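Local structure of lasso peptide isopeptidase AtxE2 (Asticcacaulis excentricus, 5TXE) at residues A[268-273]-A[305-310]; A[283-288]-A[293-298]; A[620-623]-A[627-630]. The protein hydrolyses the isopeptide bond of the lasso peptides astexin-2 and astexin-3, recognising their threaded shape and turning them into linear peptides. The protein carries 1 engineered substitution. One frame throughout, in Å; residues are numbered along the deposited sequence. Where two conformers were deposited one is given.

Contact 1. Residues A[268-273]-A[305-310]; sequences FSVSRT and TRMWGD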
loop_
_atom_site.group_PDB
_atom_site.type_symbol
_atom_site.label_atom_id
_atom_site.label_comp_id
_atom_site.label_asym_id
_atom_site.label_seq_id
_atom_site.Cartn_x
_atom_site.Cartn_y
_atom_site.Cartn_z
ATOM N N PHE A 268 21.272 12.744 17.030
ATOM C CA PHE A 268 20.946 13.079 15.661
ATOM C C PHE A 268 19.457 13.099 15.461
ATOM O O PHE A 268 18.744 12.268 16.003
ATOM C CB PHE A 268 21.583 12.108 14.753
ATOM C CG PHE A 268 23.064 12.167 14.779
ATOM C CD1 PHE A 268 23.739 13.171 14.104
ATOM C CD2 PHE A 268 23.778 11.250 15.459
ATOM C CE1 PHE A 268 25.125 13.234 14.092
ATOM C CE2 PHE A 268 25.152 11.310 15.477
ATOM C CZ PHE A 268 25.831 12.305 14.789
ATOM N N SER A 269 18.977 14.118 14.762
ATOM C CA SER A 269 17.592 14.198 14.429
ATOM C C SER A 269 17.466 14.967 13.109
ATOM O O SER A 269 18.456 15.185 12.432
ATOM C CB SER A 269 16.830 14.854 15.548
ATOM O OG SER A 269 17.228 16.192 15.662
ATOM N N VAL A 270 16.248 15.318 12.733
ATOM C CA VAL A 270 15.987 15.901 11.459
ATOM C C VAL A 270 15.023 17.029 11.692
ATOM O O VAL A 270 14.115 16.899 12.496
ATOM C CB VAL A 270 15.412 14.751 10.636
ATOM C CG1 VAL A 270 14.147 15.100 9.913
ATOM C CG2 VAL A 270 16.500 14.149 9.786
ATOM N N SER A 271 15.203 18.168 11.045
ATOM C CA SER A 271 14.166 19.208 11.176
ATOM C C SER A 271 14.188 20.140 9.984
ATOM O O SER A 271 15.118 20.125 9.212
ATOM C CB SER A 271 14.387 20.017 12.465
ATOM O OG SER A 271 15.597 20.758 12.377
ATOM N N ARG A 272 13.189 21.006 9.894
ATOM C CA ARG A 272 13.109 22.019 8.832
ATOM C C ARG A 272 13.521 23.412 9.349
ATOM O O ARG A 272 13.356 23.696 10.533
ATOM C CB ARG A 272 11.685 22.092 8.334
ATOM C CG ARG A 272 10.997 20.757 8.249
ATOM C CD ARG A 272 9.514 20.927 7.969
ATOM N NE ARG A 272 9.112 19.949 6.949
ATOM C CZ ARG A 272 8.858 18.650 7.167
ATOM N NH1 ARG A 272 8.924 18.125 8.390
ATOM N NH2 ARG A 272 8.542 17.864 6.141
ATOM N N THR A 273 14.042 24.280 8.477
ATOM C CA THR A 273 14.281 25.700 8.846
ATOM C C THR A 273 12.975 26.406 9.181
ATOM O O THR A 273 12.973 27.355 9.941
ATOM C CB THR A 273 14.974 26.505 7.734
ATOM O OG1 THR A 273 16.041 25.733 7.187
ATOM C CG2 THR A 273 15.553 27.828 8.288
ATOM N N THR A 305 14.917 9.327 5.416
ATOM C CA THR A 305 13.747 8.497 5.800
ATOM C C THR A 305 14.010 7.495 6.927
ATOM O O THR A 305 13.091 6.925 7.478
ATOM C CB THR A 305 13.204 7.764 4.584
ATOM O OG1 THR A 305 14.296 7.119 3.925
ATOM C CG2 THR A 305 12.544 8.763 3.636
ATOM N N ARG A 306 15.267 7.265 7.246
ATOM C CA ARG A 306 15.600 6.314 8.272
ATOM C C ARG A 306 17.046 6.530 8.668
ATOM O O ARG A 306 17.903 6.632 7.801
ATOM C CB ARG A 306 15.450 4.868 7.737
ATOM C CG ARG A 306 14.737 3.923 8.680
ATOM C CD ARG A 306 15.407 3.824 10.038
ATOM N NE ARG A 306 14.839 2.757 10.855
ATOM C CZ ARG A 306 15.156 2.521 12.141
ATOM N NH1 ARG A 306 16.060 3.266 12.794
ATOM N NH2 ARG A 306 14.573 1.508 12.799
ATOM N N MET A 307 17.332 6.520 9.966
ATOM C CA MET A 307 18.749 6.543 10.411
ATOM C C MET A 307 19.078 5.520 11.527
ATOM O O MET A 307 18.208 5.111 12.276
ATOM C CB MET A 307 19.064 7.947 10.879
ATOM C CG MET A 307 18.405 8.329 12.189
ATOM S SD MET A 307 18.931 9.941 12.811
ATOM C CE MET A 307 18.352 11.050 11.537
ATOM N N TRP A 308 20.344 5.150 11.647
ATOM C CA TRP A 308 20.818 4.205 12.671
ATOM C C TRP A 308 22.170 4.620 13.221
ATOM O O TRP A 308 23.116 4.876 12.429
ATOM C CB TRP A 308 21.076 2.837 12.046
ATOM C CG TRP A 308 19.877 2.112 11.517
ATOM C CD1 TRP A 308 19.114 1.215 12.189
ATOM C CD2 TRP A 308 19.332 2.205 10.202
ATOM N NE1 TRP A 308 18.116 0.758 11.384
ATOM C CE2 TRP A 308 18.238 1.347 10.152
ATOM C CE3 TRP A 308 19.656 2.957 9.069
ATOM C CZ2 TRP A 308 17.456 1.210 9.016
ATOM C CZ3 TRP A 308 18.896 2.799 7.930
ATOM C CH2 TRP A 308 17.798 1.931 7.914
ATOM N N GLY A 309 22.254 4.725 14.554
ATOM C CA GLY A 309 23.505 5.087 15.226
ATOM C C GLY A 309 24.312 3.858 15.607
ATOM O O GLY A 309 23.761 2.888 16.057
ATOM N N ASP A 310 25.622 3.915 15.475
ATOM C CA ASP A 310 26.499 2.790 15.844
ATOM C C ASP A 310 27.631 3.319 16.714
ATOM O O ASP A 310 28.572 3.907 16.169
ATOM C CB ASP A 310 27.064 2.160 14.553
ATOM C CG ASP A 310 28.009 0.957 14.801
ATOM O OD1 ASP A 310 28.312 0.643 15.983
ATOM O OD2 ASP A 310 28.411 0.325 13.768
#
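The benzyl ring of Phe268 is turned away from Met307, and the CB that carries it does the touching, 3.9 Å from SD of Met307. The Phe268 side chain also touches Val263, Ala286 and Leu316, and the residue opposite it is Gly309, CA to CA 8.4 Å. Within strand 305-310 two flat groups overlap: Arg306 CD sits 3.5 Å above one face of the Trp308 indole, nearer the ring's edge than its middle, while Trp308 NE1 lies over the centre of one face of the Arg306 guanidinium. In its own plane the guanidinium reaches the backbone, where NH1 of Arg306 donates a hydrogen bond to Met307 O (NH1 to O 2.9 Å), tilted 31° from that carbonyl's plane. The arginine thus lays its CD methylene on the indole and gives an N-H to the main chain. The two strands run almost antiparallel, at 160°, but their axes stay 9.0 Å apart and no hydrogen bond joins them; they belong to facing sheets. This is how neighbouring four-stranded blades pack in the beta-propeller of the prolyl oligopeptidase family: strand 304-310 opens one blade, and Met307 points from it onto strand 266-271 of the blade before. Methionine suits the place because it is unbranched at CB and flexible near its tip. The bend at chi3 (63°) turns CE off the line of the chain to within 4.0 Å of Val270 CG2, and the side chains of Val270 and Met307 run antiparallel past each other. Sulfur and methyl therefore spread over two residues, Phe268 and Val270, whose side chains leave the same face of their strand. Leu284, Ala261 and Phe318 also touch Met307 and extend this apolar layer between the blades.

Contact 2. Residues A[283-288]-A[293-298]; sequences TLVARR and PVRCDE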
loop_
_atom_site.group_PDB
_atom_site.type_symbol
_atom_site.label_atom_id
_atom_site.label_comp_id
_atom_site.label_asym_id
_atom_site.label_seq_id
_atom_site.Cartn_x
_atom_site.Cartn_y
_atom_site.Cartn_z
ATOM N N THR A 283 16.519 18.478 7.262
ATOM C CA THR A 283 17.956 18.424 7.287
ATOM C C THR A 283 18.363 17.699 8.574
ATOM O O THR A 283 17.801 17.967 9.628
ATOM C CB THR A 283 18.577 19.856 7.330
ATOM O OG1 THR A 283 18.167 20.615 6.182
ATOM C CG2 THR A 283 20.056 19.776 7.315
ATOM N N LEU A 284 19.372 16.846 8.470
ATOM C CA LEU A 284 20.027 16.266 9.608
ATOM C C LEU A 284 20.645 17.311 10.553
ATOM O O LEU A 284 21.383 18.200 10.098
ATOM C CB LEU A 284 21.168 15.432 9.126
ATOM C CG LEU A 284 21.874 14.645 10.218
ATOM C CD1 LEU A 284 20.943 13.621 10.825
ATOM C CD2 LEU A 284 23.069 13.956 9.610
ATOM N N VAL A 285 20.355 17.179 11.844
ATOM C CA VAL A 285 20.952 18.040 12.893
ATOM C C VAL A 285 21.607 17.193 13.997
ATOM O O VAL A 285 21.176 16.071 14.291
ATOM C CB VAL A 285 19.996 19.074 13.524
ATOM C CG1 VAL A 285 19.063 19.697 12.495
ATOM C CG2 VAL A 285 19.192 18.468 14.638
ATOM N N ALA A 286 22.687 17.732 14.548
ATOM C CA ALA A 286 23.433 17.096 15.615
ATOM C C ALA A 286 23.507 18.012 16.860
ATOM O O ALA A 286 23.840 19.203 16.734
ATOM C CB ALA A 286 24.816 16.756 15.121
ATOM N N ARG A 287 23.166 17.455 18.025
ATOM C CA ARG A 287 23.286 18.126 19.319
ATOM C C ARG A 287 24.227 17.321 20.216
ATOM O O ARG A 287 24.004 16.121 20.394
ATOM C CB ARG A 287 21.919 18.215 20.002
ATOM C CG ARG A 287 20.854 19.008 19.261
ATOM C CD ARG A 287 19.477 18.874 19.929
ATOM N NE ARG A 287 19.550 19.155 21.365
ATOM C CZ ARG A 287 19.374 20.346 21.947
ATOM N NH1 ARG A 287 19.081 21.440 21.235
ATOM N NH2 ARG A 287 19.484 20.433 23.279
ATOM N N ARG A 288 25.311 17.920 20.723
ATOM C CA ARG A 288 26.139 17.251 21.738
ATOM C C ARG A 288 25.508 17.568 23.108
ATOM O O ARG A 288 25.526 18.698 23.542
ATOM C CB ARG A 288 27.593 17.728 21.640
ATOM C CG ARG A 288 28.512 17.325 22.809
ATOM C CD ARG A 288 30.016 17.401 22.461
ATOM N NE ARG A 288 30.435 16.256 21.628
ATOM C CZ ARG A 288 30.963 15.112 22.079
ATOM N NH1 ARG A 288 31.209 14.909 23.373
ATOM N NH2 ARG A 288 31.266 14.156 21.211
ATOM N N PRO A 293 22.038 22.930 18.475
ATOM C CA PRO A 293 22.026 22.078 17.288
ATOM C C PRO A 293 22.968 22.579 16.183
ATOM O O PRO A 293 23.022 23.731 15.926
ATOM C CB PRO A 293 20.566 22.144 16.826
ATOM C CG PRO A 293 19.948 23.323 17.516
ATOM C CD PRO A 293 20.719 23.538 18.770
ATOM N N VAL A 294 23.724 21.705 15.573
ATOM C CA VAL A 294 24.420 22.037 14.374
ATOM C C VAL A 294 23.728 21.368 13.153
ATOM O O VAL A 294 23.639 20.128 13.109
ATOM C CB VAL A 294 25.868 21.544 14.448
ATOM C CG1 VAL A 294 26.601 21.870 13.143
ATOM C CG2 VAL A 294 26.567 22.163 15.648
ATOM N N ARG A 295 23.286 22.184 12.170
ATOM C CA ARG A 295 22.691 21.714 10.907
ATOM C C ARG A 295 23.723 21.299 9.910
ATOM O O ARG A 295 24.590 22.084 9.592
ATOM C CB ARG A 295 21.919 22.817 10.210
ATOM C CG ARG A 295 20.560 23.092 10.764
ATOM C CD ARG A 295 19.864 24.115 9.873
ATOM N NE ARG A 295 18.649 23.524 9.347
ATOM C CZ ARG A 295 17.618 23.141 10.101
ATOM N NH1 ARG A 295 17.620 23.308 11.419
ATOM N NH2 ARG A 295 16.571 22.579 9.529
ATOM N N CYS A 296 23.602 20.079 9.381
ATOM C CA CYS A 296 24.413 19.620 8.240
ATOM C C CYS A 296 23.996 20.386 7.007
ATOM O O CYS A 296 22.797 20.570 6.767
ATOM C CB CYS A 296 24.167 18.150 8.014
ATOM S SG CYS A 296 24.986 17.437 6.589
ATOM N N ASP A 297 24.952 20.858 6.219
ATOM C CA ASP A 297 24.646 21.697 5.039
ATOM C C ASP A 297 24.492 20.837 3.775
ATOM O O ASP A 297 23.703 21.158 2.874
ATOM C CB ASP A 297 25.692 22.830 4.850
ATOM C CG ASP A 297 26.834 22.450 3.917
ATOM O OD1 ASP A 297 27.667 21.611 4.313
ATOM O OD2 ASP A 297 26.899 23.009 2.797
ATOM N N GLU A 298 25.211 19.710 3.734
ATOM C CA GLU A 298 25.293 18.881 2.534
ATOM C C GLU A 298 23.905 18.508 2.008
ATOM O O GLU A 298 22.932 18.370 2.753
ATOM C CB GLU A 298 26.071 17.585 2.773
ATOM C CG GLU A 298 27.354 17.706 3.574
ATOM C CD GLU A 298 28.574 17.928 2.715
ATOM O OE1 GLU A 298 28.920 16.985 1.966
ATOM O OE2 GLU A 298 29.208 19.008 2.840
#
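Ala286 and Val294 form the antiparallel hydrogen-bonded pair between these strands: Ala286 N binds Val294 O at 3.0 Å, and Val294 N returns a bond to Ala286 O at 2.8 Å. A third bond, from Cys296 N to Leu284 O at 3.0 Å, is nearly straight at both ends and carries the pairing past the short strand 294-295. Between them Val285 and Arg295 make the non-hydrogen-bonded pair, their side chains side by side on one face. There Val285 CG1 lies over a face of the Arg295 guanidinium, 4.0 Å from NH1; the arginine chain bends at chi3 (120°), which lays the guanidinium beside Val285. Its NH2 end passes across Thr283, approaching CB to 4.0 Å. Arginine suits this place, since its CG and the face of its guanidinium both lie against the valine methyl, while its N-H groups can still reach polar atoms. Arg287 lies alongside Pro293, pointing the same way, its CG and NH1 against the proline ring (NH1 to CD 3.6 Å).

Farther out, Ser271 OG of the next strand receives a weak hydrogen bond from Arg295 NH1. Cys296 SG is tied to Cys301 by a disulfide, and Leu284 bonds to Cys301 through the backbone, which fixes the chain where it leaves the strand. The whole is a beta hairpin, forming the last two strands of a four-stranded antiparallel propeller blade.

Contact 3. Residues A[620-623]-A[627-630]; sequences ALQQ and PVEL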
loop_
_atom_site.group_PDB
_atom_site.type_symbol
_atom_site.label_atom_id
_atom_site.label_comp_id
_atom_site.label_asym_id
_atom_site.label_seq_id
_atom_site.Cartn_x
_atom_site.Cartn_y
_atom_site.Cartn_z
ATOM N N ALA A 620 -26.964 5.253 -15.214
ATOM C CA ALA A 620 -27.031 6.320 -16.237
ATOM C C ALA A 620 -26.303 5.887 -17.490
ATOM O O ALA A 620 -26.797 6.064 -18.593
ATOM C CB ALA A 620 -26.480 7.613 -15.699
ATOM N N LEU A 621 -25.165 5.233 -17.312
ATOM C CA LEU A 621 -24.431 4.701 -18.433
ATOM C C LEU A 621 -25.178 3.652 -19.185
ATOM O O LEU A 621 -25.182 3.683 -20.447
ATOM C CB LEU A 621 -23.096 4.129 -17.991
ATOM C CG LEU A 621 -22.082 5.204 -17.539
ATOM C CD1 LEU A 621 -20.906 4.546 -16.833
ATOM C CD2 LEU A 621 -21.524 6.028 -18.715
ATOM N N GLN A 622 -25.807 2.694 -18.481
ATOM C CA GLN A 622 -26.612 1.673 -19.181
ATOM C C GLN A 622 -27.773 2.308 -19.907
ATOM O O GLN A 622 -28.063 1.997 -21.058
ATOM C CB GLN A 622 -27.189 0.611 -18.276
ATOM C CG GLN A 622 -26.184 -0.402 -17.836
ATOM C CD GLN A 622 -26.829 -1.743 -17.421
ATOM O OE1 GLN A 622 -27.884 -1.781 -16.798
ATOM N NE2 GLN A 622 -26.179 -2.847 -17.786
ATOM N N GLN A 623 -28.458 3.192 -19.248
ATOM C CA GLN A 623 -29.564 3.886 -19.864
ATOM C C GLN A 623 -29.115 4.656 -21.121
ATOM O O GLN A 623 -29.864 4.761 -22.085
ATOM C CB GLN A 623 -30.105 4.834 -18.843
ATOM C CG GLN A 623 -31.231 5.752 -19.315
ATOM C CD GLN A 623 -32.560 5.408 -18.648
ATOM O OE1 GLN A 623 -32.711 4.351 -18.008
ATOM N NE2 GLN A 623 -33.533 6.298 -18.807
ATOM N N PRO A 627 -20.931 1.149 -23.275
ATOM C CA PRO A 627 -20.310 -0.158 -23.001
ATOM C C PRO A 627 -19.616 -0.264 -21.642
ATOM O O PRO A 627 -18.403 -0.247 -21.573
ATOM C CB PRO A 627 -19.300 -0.289 -24.115
ATOM C CG PRO A 627 -18.933 1.129 -24.467
ATOM C CD PRO A 627 -20.104 1.985 -24.161
ATOM N N VAL A 628 -20.425 -0.457 -20.600
ATOM C CA VAL A 628 -19.995 -0.519 -19.231
ATOM C C VAL A 628 -20.417 -1.904 -18.664
ATOM O O VAL A 628 -21.431 -2.461 -19.057
ATOM C CB VAL A 628 -20.643 0.592 -18.422
ATOM C CG1 VAL A 628 -22.142 0.426 -18.367
ATOM C CG2 VAL A 628 -20.123 0.655 -16.987
ATOM N N GLU A 629 -19.620 -2.446 -17.759
ATOM C CA GLU A 629 -19.953 -3.700 -17.065
ATOM C C GLU A 629 -19.414 -3.567 -15.658
ATOM O O GLU A 629 -18.329 -3.001 -15.429
ATOM C CB GLU A 629 -19.331 -4.894 -17.766
ATOM C CG GLU A 629 -19.596 -6.201 -17.062
ATOM C CD GLU A 629 -19.344 -7.423 -17.909
ATOM O OE1 GLU A 629 -18.356 -8.147 -17.650
ATOM O OE2 GLU A 629 -20.143 -7.694 -18.829
ATOM N N LEU A 630 -20.198 -4.083 -14.715
ATOM C CA LEU A 630 -19.878 -4.039 -13.290
ATOM C C LEU A 630 -19.884 -5.455 -12.738
ATOM O O LEU A 630 -20.830 -6.243 -12.962
ATOM C CB LEU A 630 -20.929 -3.184 -12.555
ATOM C CG LEU A 630 -21.017 -3.230 -11.025
ATOM C CD1 LEU A 630 -19.737 -2.694 -10.398
ATOM C CD2 LEU A 630 -22.135 -2.379 -10.495
HETATM O O HOH W 1 -24.156 -2.452 -20.171
#
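Val628 has the most surface buried here, and both of its methyls are used. A chi1 of 64° tucks CG1 in among both backbone neighbours and carries it to the helix, 3.8 Å from Leu621 CB and 4.2 Å from Gln622 CG. CG2 lies 4.0 Å from Leu621 CD1, so the valine meets the leucine at both its base and one branch tip, the two side chains being roughly perpendicular. A short, branched residue suits a strand lying this close under a helix. Helix 615-623 and strand 628-633 complete a beta-alpha-beta crossover that starts from the parallel strand 602-607, the final unit of the alpha/beta-hydrolase sheet, in which 628-633 is an edge strand. Leu621, buried, also packs on Ala595 and Leu598. Gln622 is exposed and plays a double part: CG touches the valine, while its extended chain brings the amide to a water. That water accepts from Gln622 NE2 at 3.2 Å and donates to Val628 O at 2.9 Å, linking helix to strand where no direct hydrogen bond does. Glu629, whose side chain starts away from the helix, forms a salt bridge with Arg677.

Contacts 1 and 2 are neighbours, their centres 9 Å apart, and meet in one propeller blade, which contributes strand 266-271 to contact 1 and both strands of contact 2; Ser269 O lies 2.8 Å from Val285 N in a probable hydrogen bond. Contact 2 completes that blade at its outer edge, and contact 1 packs the blade on the next. Contact 3 belongs to the hydrolase part, on the opposite side of the chain's centre, its own centre 52 Å from that of contact 1 and 58 Å from that of contact 2. All three lie away from the catalytic residues, although in sequence contact 3 falls between the probable charge-relay residues Glu610 and His638; the nucleophile position holds the engineered Ala527.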